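Local coordinates for KaiC domain-containing protein (Pyrococcus horikoshii, PDB 2ZTS) that binds ADP and magnesium at the interfaces between its subunits, and is probably an ATP-binding P-loop protein of the KaiC family, at residues E196-Q208 against K215-R227. Numbering follows the deposited sequence.
Sequences EFIARGVIVLDLQ and KRYVLIRKMRETR. With ADP (adenosine-5'-diphosphate), chain D.
Val-202 meets both Arg-221 and Lys-222 in a classic beta bulge, which shifts the register by one residue within the continuous antiparallel hairpin of strands 201-208 and 215-223, whose axes run at 173°. Val-202 N donates to Lys-222 O (2.8 Å), while Val-202 O accepts from Arg-221 N (3.0 Å) and, weakly, from Lys-222 N. Beyond the bulge, paired backbone bonds join Val-204 to Leu-219, Asp-206 to Tyr-217 and Gln-208 to Lys-215.

Apolar contacts line the face bearing Ile-203, Leu-205 and Val-218. CG2 of Val-218, anti to its own backbone N, touches Ile-203 CG2 (3.7 Å) and Leu-205 CD2 (3.8 Å). On the other face Gln-208 crosses Tyr-217 at about a right angle; its NE2 lies over the ring, amide and ring planes 34° apart, and Gln-208 CB reaches Tyr-217 CE2 (3.4 Å).

Charged groups mark both ends. Water 2 bridges the backbone oxygen Asp-206 O and Arg-216 NH1, which also bonds Gly-40 O. Arg-200 NH1 and Arg-224 NH1 approach to 3.6 Å, guanidinium planes 68° apart; Asp-73 and Glu-77 of a second subunit form salt bridges with Arg-200 and Arg-224, respectively, probably offsetting their like charges.

Lys-222, extended until a bend at chi4, donates NZ to ADP O2B (2.9 Å) and to water 1, held also by Glu-196 O. With an alanine in its place the phosphate oxygen would probably lose its lysine charge, and water 1 its Lys-222 donor. Met-223 N grips ribose O3' (3.0 Å). Because Lys-43 of the second subunit binds the same ADP, the hairpin's end completes a nucleotide site across the subunit interface.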
loop_
_atom_site.group_PDB
_atom_site.type_symbol
_atom_site.label_atom_id
_atom_site.label_comp_id
_atom_site.label_asym_id
_atom_site.label_seq_id
_atom_site.Cartn_x
_atom_site.Cartn_y
_atom_site.Cartn_z
ATOM N N GLU C 196 5.106 18.372 -9.776
ATOM C CA GLU C 196 5.726 18.222 -11.111
ATOM C C GLU C 196 4.863 18.731 -12.286
ATOM O O GLU C 196 5.404 19.080 -13.344
ATOM C CB GLU C 196 6.082 16.750 -11.351
ATOM C CG GLU C 196 4.907 15.808 -11.193
ATOM C CD GLU C 196 4.812 15.128 -9.825
ATOM O OE1 GLU C 196 4.897 15.776 -8.757
ATOM O OE2 GLU C 196 4.544 13.942 -9.809
ATOM N N PHE C 197 3.541 18.788 -12.117
ATOM C CA PHE C 197 2.674 19.376 -13.126
ATOM C C PHE C 197 2.737 20.913 -13.269
ATOM O O PHE C 197 2.086 21.443 -14.165
ATOM C CB PHE C 197 1.220 18.926 -12.930
ATOM C CG PHE C 197 1.051 17.465 -13.113
ATOM C CD1 PHE C 197 0.921 16.936 -14.388
ATOM C CD2 PHE C 197 1.154 16.611 -12.031
ATOM C CE1 PHE C 197 0.836 15.594 -14.565
ATOM C CE2 PHE C 197 1.051 15.261 -12.201
ATOM C CZ PHE C 197 0.902 14.741 -13.449
ATOM N N ILE C 198 3.407 21.626 -12.355
ATOM C CA ILE C 198 3.599 23.069 -12.548
ATOM C C ILE C 198 5.054 23.422 -12.802
ATOM O O ILE C 198 5.436 24.553 -12.731
ATOM C CB ILE C 198 3.001 23.885 -11.371
ATOM C CG1 ILE C 198 3.764 23.676 -10.079
ATOM C CG2 ILE C 198 1.496 23.534 -11.183
ATOM C CD1 ILE C 198 3.504 24.763 -9.040
ATOM N N ALA C 199 5.873 22.433 -13.110
ATOM C CA ALA C 199 7.295 22.673 -13.318
ATOM C C ALA C 199 7.719 22.142 -14.678
ATOM O O ALA C 199 7.193 21.143 -15.141
ATOM C CB ALA C 199 8.096 22.022 -12.220
ATOM N N ARG C 200 8.594 22.875 -15.351
ATOM C CA ARG C 200 9.087 22.497 -16.666
ATOM C C ARG C 200 10.513 21.970 -16.577
ATOM O O ARG C 200 11.120 21.629 -17.591
ATOM C CB ARG C 200 9.015 23.699 -17.647
ATOM C CG ARG C 200 7.687 24.473 -17.636
ATOM C CD ARG C 200 6.508 23.886 -18.461
ATOM N NE ARG C 200 5.269 24.672 -18.220
ATOM C CZ ARG C 200 4.995 25.902 -18.732
ATOM N NH1 ARG C 200 5.865 26.527 -19.520
ATOM N NH2 ARG C 200 3.840 26.518 -18.453
ATOM N N GLY C 201 11.047 21.929 -15.362
ATOM C CA GLY C 201 12.333 21.306 -15.042
ATOM C C GLY C 201 12.182 20.479 -13.758
ATOM O O GLY C 201 11.455 20.924 -12.874
ATOM N N VAL C 202 12.877 19.336 -13.642
ATOM C CA VAL C 202 12.960 18.576 -12.374
ATOM C C VAL C 202 14.373 18.096 -12.084
ATOM O O VAL C 202 15.014 17.472 -12.942
ATOM C CB VAL C 202 12.048 17.342 -12.391
ATOM C CG1 VAL C 202 12.168 16.563 -11.103
ATOM C CG2 VAL C 202 10.634 17.758 -12.672
ATOM N N ILE C 203 14.853 18.420 -10.900
ATOM C CA ILE C 203 16.156 18.036 -10.410
ATOM C C ILE C 203 15.937 17.194 -9.145
ATOM O O ILE C 203 15.250 17.645 -8.217
ATOM C CB ILE C 203 17.013 19.305 -10.053
ATOM C CG1 ILE C 203 17.179 20.178 -11.301
ATOM C CG2 ILE C 203 18.375 18.849 -9.588
ATOM C CD1 ILE C 203 17.662 21.563 -11.012
ATOM N N VAL C 204 16.566 16.017 -9.119
ATOM C CA VAL C 204 16.567 15.127 -7.953
ATOM C C VAL C 204 17.903 15.130 -7.245
ATOM O O VAL C 204 18.927 14.947 -7.852
ATOM C CB VAL C 204 16.231 13.669 -8.363
ATOM C CG1 VAL C 204 16.098 12.739 -7.138
ATOM C CG2 VAL C 204 15.007 13.649 -9.226
ATOM N N LEU C 205 17.868 15.348 -5.951
ATOM C CA LEU C 205 18.971 15.209 -5.046
ATOM C C LEU C 205 18.719 13.965 -4.249
ATOM O O LEU C 205 17.630 13.772 -3.745
ATOM C CB LEU C 205 19.006 16.385 -4.088
ATOM C CG LEU C 205 19.168 17.796 -4.649
ATOM C CD1 LEU C 205 19.582 18.782 -3.588
ATOM C CD2 LEU C 205 20.146 17.849 -5.788
ATOM N N ASP C 206 19.730 13.139 -4.102
ATOM C CA ASP C 206 19.588 11.836 -3.459
ATOM C C ASP C 206 20.842 11.518 -2.632
ATOM O O ASP C 206 21.890 12.179 -2.776
ATOM C CB ASP C 206 19.430 10.739 -4.517
ATOM C CG ASP C 206 18.572 9.573 -4.031
ATOM O OD1 ASP C 206 18.142 9.581 -2.836
ATOM O OD2 ASP C 206 18.286 8.608 -4.796
ATOM N N LEU C 207 20.675 10.538 -1.738
ATOM C CA LEU C 207 21.747 9.904 -0.982
ATOM C C LEU C 207 21.650 8.440 -1.276
ATOM O O LEU C 207 20.634 7.822 -0.916
ATOM C CB LEU C 207 21.501 10.081 0.499
ATOM C CG LEU C 207 21.612 11.465 1.061
ATOM C CD1 LEU C 207 21.096 11.505 2.489
ATOM C CD2 LEU C 207 23.036 11.909 1.002
ATOM N N GLN C 208 22.670 7.892 -1.938
ATOM C CA GLN C 208 22.709 6.466 -2.238
ATOM C C GLN C 208 23.475 5.686 -1.170
ATOM O O GLN C 208 24.379 6.209 -0.548
ATOM C CB GLN C 208 23.351 6.198 -3.604
ATOM C CG GLN C 208 22.327 5.957 -4.731
ATOM C CD GLN C 208 22.954 5.327 -5.967
ATOM O OE1 GLN C 208 23.582 4.242 -5.869
ATOM N NE2 GLN C 208 22.793 5.984 -7.134
ATOM N N LYS C 215 26.487 8.578 -0.174
ATOM C CA LYS C 215 27.123 9.666 -0.968
ATOM C C LYS C 215 26.026 10.449 -1.701
ATOM O O LYS C 215 24.973 9.924 -2.038
ATOM C CB LYS C 215 28.162 9.117 -1.963
ATOM C CG LYS C 215 28.835 10.230 -2.967
ATOM C CD LYS C 215 30.397 10.220 -2.952
ATOM C CE LYS C 215 31.087 9.212 -3.962
ATOM N NZ LYS C 215 30.397 9.074 -5.304
ATOM N N ARG C 216 26.269 11.722 -1.939
ATOM C CA ARG C 216 25.254 12.573 -2.553
ATOM C C ARG C 216 25.317 12.541 -4.068
ATOM O O ARG C 216 26.398 12.591 -4.665
ATOM C CB ARG C 216 25.412 13.992 -2.077
ATOM C CG ARG C 216 25.488 14.133 -0.588
ATOM C CD ARG C 216 25.470 15.595 -0.261
ATOM N NE ARG C 216 25.571 15.887 1.136
ATOM C CZ ARG C 216 24.555 15.800 1.994
ATOM N NH1 ARG C 216 23.342 15.435 1.577
ATOM N NH2 ARG C 216 24.760 16.113 3.259
ATOM N N TYR C 217 24.150 12.440 -4.672
ATOM C CA TYR C 217 24.016 12.433 -6.115
ATOM C C TYR C 217 22.974 13.477 -6.550
ATOM O O TYR C 217 22.021 13.710 -5.870
ATOM C CB TYR C 217 23.654 11.019 -6.607
ATOM C CG TYR C 217 24.760 9.997 -6.409
ATOM C CD1 TYR C 217 25.888 9.948 -7.255
ATOM C CD2 TYR C 217 24.680 9.049 -5.371
ATOM C CE1 TYR C 217 26.923 8.962 -7.055
ATOM C CE2 TYR C 217 25.712 8.068 -5.164
ATOM C CZ TYR C 217 26.821 8.038 -5.994
ATOM O OH TYR C 217 27.792 7.072 -5.733
ATOM N N VAL C 218 23.218 14.126 -7.679
ATOM C CA VAL C 218 22.207 14.921 -8.407
ATOM C C VAL C 218 21.921 14.312 -9.769
ATOM O O VAL C 218 22.812 13.779 -10.440
ATOM C CB VAL C 218 22.631 16.401 -8.535
ATOM C CG1 VAL C 218 23.988 16.533 -9.252
ATOM C CG2 VAL C 218 21.620 17.195 -9.269
ATOM N N LEU C 219 20.664 14.387 -10.179
ATOM C CA LEU C 219 20.255 13.939 -11.495
ATOM C C LEU C 219 19.267 14.970 -12.065
ATOM O O LEU C 219 18.360 15.462 -11.358
ATOM C CB LEU C 219 19.613 12.607 -11.326
ATOM C CG LEU C 219 18.896 11.869 -12.424
ATOM C CD1 LEU C 219 19.853 11.428 -13.455
ATOM C CD2 LEU C 219 18.249 10.660 -11.757
ATOM N N ILE C 220 19.477 15.356 -13.298
ATOM C CA ILE C 220 18.493 16.157 -14.020
ATOM C C ILE C 220 17.589 15.237 -14.769
ATOM O O ILE C 220 17.994 14.619 -15.756
ATOM C CB ILE C 220 19.162 17.082 -15.000
ATOM C CG1 ILE C 220 20.129 17.989 -14.269
ATOM C CG2 ILE C 220 18.104 17.926 -15.750
ATOM C CD1 ILE C 220 21.432 17.996 -14.902
ATOM N N ARG C 221 16.342 15.180 -14.301
ATOM C CA ARG C 221 15.311 14.256 -14.756
ATOM C C ARG C 221 14.584 14.858 -15.951
ATOM O O ARG C 221 14.263 14.163 -16.893
ATOM C CB ARG C 221 14.389 13.980 -13.555
ATOM C CG ARG C 221 13.119 13.239 -13.747
ATOM C CD ARG C 221 13.252 11.762 -14.238
ATOM N NE ARG C 221 12.692 10.850 -13.258
ATOM C CZ ARG C 221 11.531 10.203 -13.360
ATOM N NH1 ARG C 221 10.722 10.314 -14.432
ATOM N NH2 ARG C 221 11.170 9.422 -12.343
ATOM N N LYS C 222 14.412 16.181 -15.929
ATOM C CA LYS C 222 13.639 16.925 -16.914
ATOM C C LYS C 222 14.168 18.364 -16.956
ATOM O O LYS C 222 14.429 18.975 -15.912
ATOM C CB LYS C 222 12.166 16.957 -16.528
ATOM C CG LYS C 222 11.275 17.625 -17.532
ATOM C CD LYS C 222 9.790 17.580 -17.137
ATOM C CE LYS C 222 9.033 18.526 -18.041
ATOM N NZ LYS C 222 7.661 18.165 -18.329
HETATM N N MSE C 223 14.366 18.905 -18.147
HETATM C CA MSE C 223 14.620 20.358 -18.245
HETATM C C MSE C 223 14.169 20.817 -19.607
HETATM O O MSE C 223 14.721 20.381 -20.601
HETATM C CB MSE C 223 16.090 20.684 -18.055
HETATM C CG MSE C 223 16.438 22.194 -18.043
HETATM SE SE MSE C 223 15.592 23.074 -16.471
HETATM C CE MSE C 223 16.447 21.941 -15.051
ATOM N N ARG C 224 13.176 21.692 -19.653
ATOM C CA ARG C 224 12.633 22.102 -20.930
ATOM C C ARG C 224 13.696 22.835 -21.760
ATOM O O ARG C 224 14.642 23.386 -21.219
ATOM C CB ARG C 224 11.391 22.968 -20.734
ATOM C CG ARG C 224 11.684 24.413 -20.216
ATOM C CD ARG C 224 10.719 25.478 -20.785
ATOM N NE ARG C 224 11.014 26.794 -20.213
ATOM C CZ ARG C 224 10.197 27.852 -20.185
ATOM N NH1 ARG C 224 9.005 27.826 -20.772
ATOM N NH2 ARG C 224 10.620 28.964 -19.588
ATOM N N GLU C 225 13.550 22.756 -23.077
ATOM C CA GLU C 225 14.414 23.460 -24.039
ATOM C C GLU C 225 15.877 23.111 -23.877
ATOM O O GLU C 225 16.724 23.906 -24.196
ATOM C CB GLU C 225 14.251 25.007 -23.923
ATOM C CG GLU C 225 12.840 25.535 -24.128
ATOM C CD GLU C 225 12.646 27.023 -23.737
ATOM O OE1 GLU C 225 12.169 27.293 -22.599
ATOM O OE2 GLU C 225 12.922 27.940 -24.584
ATOM N N THR C 226 16.199 21.940 -23.353
ATOM C CA THR C 226 17.583 21.648 -23.073
ATOM C C THR C 226 17.895 20.190 -23.313
ATOM O O THR C 226 17.209 19.336 -22.790
ATOM C CB THR C 226 17.875 21.961 -21.585
ATOM O OG1 THR C 226 17.390 23.257 -21.244
ATOM C CG2 THR C 226 19.359 22.065 -21.326
ATOM N N ARG C 227 18.976 19.922 -24.019
ATOM C CA ARG C 227 19.574 18.592 -24.138
ATOM C C ARG C 227 20.460 18.500 -22.904
ATOM O O ARG C 227 21.628 18.876 -22.969
ATOM C CB ARG C 227 20.384 18.473 -25.484
ATOM C CG ARG C 227 20.953 17.055 -25.951
ATOM C CD ARG C 227 21.035 16.893 -27.545
ATOM N NE ARG C 227 21.490 15.617 -28.176
ATOM C CZ ARG C 227 20.903 14.393 -28.088
ATOM N NH1 ARG C 227 19.839 14.177 -27.326
ATOM N NH2 ARG C 227 21.407 13.351 -28.756
HETATM P PB ADP D . 6.960 14.859 -20.544
HETATM O O1B ADP D . 6.625 13.397 -20.449
HETATM O O2B ADP D . 7.175 15.441 -19.148
HETATM O O3B ADP D . 5.750 15.548 -21.108
HETATM P PA ADP D . 8.620 16.222 -22.413
HETATM O O1A ADP D . 8.046 15.821 -23.746
HETATM O O2A ADP D . 8.050 17.446 -21.743
HETATM O O3A ADP D . 8.353 15.013 -21.317
HETATM O "O5'" ADP D . 10.188 16.113 -22.630
HETATM C "C5'" ADP D . 11.025 17.169 -22.299
HETATM C "C4'" ADP D . 12.427 16.619 -22.338
HETATM O "O4'" ADP D . 12.915 16.547 -23.660
HETATM C "C3'" ADP D . 13.372 17.471 -21.515
HETATM O "O3'" ADP D . 13.341 16.984 -20.219
HETATM C "C2'" ADP D . 14.665 17.217 -22.214
HETATM O "O2'" ADP D . 15.330 16.097 -21.744
HETATM C "C1'" ADP D . 14.269 16.938 -23.654
HETATM N N9 ADP D . 14.415 18.170 -24.433
HETATM C C8 ADP D . 13.624 19.300 -24.362
HETATM N N7 ADP D . 14.090 20.201 -25.264
HETATM C C5 ADP D . 15.163 19.654 -25.873
HETATM C C6 ADP D . 15.986 20.166 -26.861
HETATM N N6 ADP D . 15.560 21.243 -27.518
HETATM N N1 ADP D . 16.996 19.356 -27.331
HETATM C C2 ADP D . 17.186 18.067 -26.801
HETATM N N3 ADP D . 16.356 17.561 -25.794
HETATM C C4 ADP D . 15.371 18.366 -25.364
HETATM O O HOH W 1 6.968 18.300 -15.566
HETATM O O HOH W 2 22.100 14.538 -1.055
#